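Sporozoite-specific SAG protein (Toxoplasma gondii, PDB 2WNK) is a SAG2-related surface antigen of the sporozoite, of unestablished molecular function, probably displayed at the parasite membrane. Local coordinates at residues E34-Y39 with K46-A51. Numbering follows the deposited sequence.
Sequences EIKPAY and KVCTTA
P37 meets K46, V47 and C48 where the chain leaves strand 34-36 through a cis peptide bond between K36 and P37; its CA lies 5.9 Å from that of V47. This cis-proline turn leaves the edge strand of a four-stranded sheet in an SRS domain and packs against strand 46-48, which pairs antiparallel with 56-58. No direct hydrogen bond crosses. Two waters lie between the backbones: one is 2.9 Å from both P37 O and K46 O and can bridge them, and the other accepts from K46 N and lies within donating distance of A38 O, which may share it with other acceptors. The pyrrolidine ring spreads along the opposing chain, as its three methylenes have successive partners: P37 CB touches K46 CB at 3.7 Å, and P37 CG sits 3.5 Å from V47 C and from K46 O. Of the K46 side chain CB makes the contact; beyond it the chain bends at chi3 (75°) and its tip leads away to a salt bridge with E56. CB of V47 points away from P37, and its side chain touches F98, which P37 also touches. C48 is disulfide-bonded to C53, which holds its sulfur covalently; with chi1 of -63° that sulfur swings beside the backbone N, and C48 SG reaches P37 CD at 3.5 Å.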
# COMPACT_ATOMS: atom_id res chain seq x y z
N GLU A 34 23.64 12.61 8.15
CA GLU A 34 24.54 11.90 7.24
C GLU A 34 23.76 10.56 7.42
O GLU A 34 23.60 10.07 8.56
CB GLU A 34 25.96 11.65 7.71
CG GLU A 34 26.60 10.53 6.83
CD GLU A 34 28.04 10.23 7.16
OE1 GLU A 34 28.88 11.08 6.84
OE2 GLU A 34 28.32 9.16 7.74
N ILE A 35 23.21 9.98 6.35
CA ILE A 35 22.50 8.69 6.49
C ILE A 35 23.46 7.49 6.52
O ILE A 35 24.54 7.52 5.89
CB ILE A 35 21.45 8.46 5.36
CG1 ILE A 35 20.47 7.32 5.72
CG2 ILE A 35 22.15 8.14 4.08
CD1 ILE A 35 19.33 7.13 4.65
N LYS A 36 23.06 6.45 7.25
CA LYS A 36 23.76 5.17 7.27
C LYS A 36 22.76 4.09 6.92
O LYS A 36 21.65 4.13 7.43
CB LYS A 36 24.28 4.88 8.66
CG LYS A 36 25.02 3.55 8.71
CD LYS A 36 26.17 3.64 9.65
CE LYS A 36 27.28 2.67 9.23
NZ LYS A 36 26.96 1.35 9.80
N PRO A 37 23.11 3.16 6.02
CA PRO A 37 24.39 3.00 5.32
C PRO A 37 24.69 4.20 4.43
O PRO A 37 23.77 4.86 3.94
CB PRO A 37 24.14 1.79 4.39
CG PRO A 37 22.95 1.07 5.00
CD PRO A 37 22.10 2.19 5.54
N ALA A 38 25.98 4.42 4.21
CA ALA A 38 26.45 5.51 3.34
C ALA A 38 25.65 5.55 2.04
O ALA A 38 25.48 4.52 1.37
CB ALA A 38 27.96 5.34 3.05
N TYR A 39 25.13 6.73 1.68
CA TYR A 39 24.17 6.79 0.58
C TYR A 39 24.80 6.49 -0.79
O TYR A 39 25.75 7.18 -1.21
CB TYR A 39 23.39 8.12 0.51
CG TYR A 39 22.49 8.06 -0.70
CD1 TYR A 39 22.83 8.73 -1.87
CD2 TYR A 39 21.38 7.23 -0.72
CE1 TYR A 39 22.05 8.65 -2.99
CE2 TYR A 39 20.59 7.12 -1.85
CZ TYR A 39 20.93 7.84 -2.98
OH TYR A 39 20.17 7.73 -4.11
N LYS A 46 22.25 0.66 -0.15
CA LYS A 46 22.20 -0.30 0.94
C LYS A 46 21.22 0.14 2.03
O LYS A 46 20.90 1.34 2.14
CB LYS A 46 23.60 -0.50 1.55
CG LYS A 46 24.62 -0.99 0.53
CD LYS A 46 25.86 -1.56 1.22
CE LYS A 46 25.57 -2.94 1.81
NZ LYS A 46 26.71 -3.51 2.60
N VAL A 47 20.73 -0.81 2.82
CA VAL A 47 19.84 -0.50 3.94
C VAL A 47 20.38 -1.24 5.14
O VAL A 47 21.07 -2.25 4.99
CB VAL A 47 18.42 -0.99 3.70
CG1 VAL A 47 17.85 -0.30 2.41
CG2 VAL A 47 18.39 -2.54 3.60
N CYS A 48 20.03 -0.80 6.35
CA CYS A 48 20.32 -1.62 7.55
C CYS A 48 19.19 -2.62 7.77
O CYS A 48 18.04 -2.38 7.36
CB CYS A 48 20.55 -0.75 8.77
SG CYS A 48 21.98 0.25 8.49
N THR A 49 19.52 -3.76 8.38
CA THR A 49 18.53 -4.77 8.63
C THR A 49 18.34 -4.99 10.13
O THR A 49 17.60 -5.87 10.55
CB THR A 49 18.90 -6.10 7.92
OG1 THR A 49 20.24 -6.46 8.32
CG2 THR A 49 18.78 -5.90 6.39
N THR A 50 19.03 -4.18 10.92
CA THR A 50 18.78 -4.03 12.35
C THR A 50 18.79 -2.53 12.67
O THR A 50 19.36 -1.71 11.93
CB THR A 50 19.86 -4.67 13.20
OG1 THR A 50 21.11 -4.14 12.77
CG2 THR A 50 19.82 -6.22 13.05
N ALA A 51 18.15 -2.16 13.77
CA ALA A 51 17.95 -0.75 14.10
C ALA A 51 19.25 0.02 14.41
O ALA A 51 19.29 1.27 14.35
CB ALA A 51 16.95 -0.60 15.24
O HOH W 1 21.53 4.17 2.24
O HOH W 2 23.04 3.41 0.31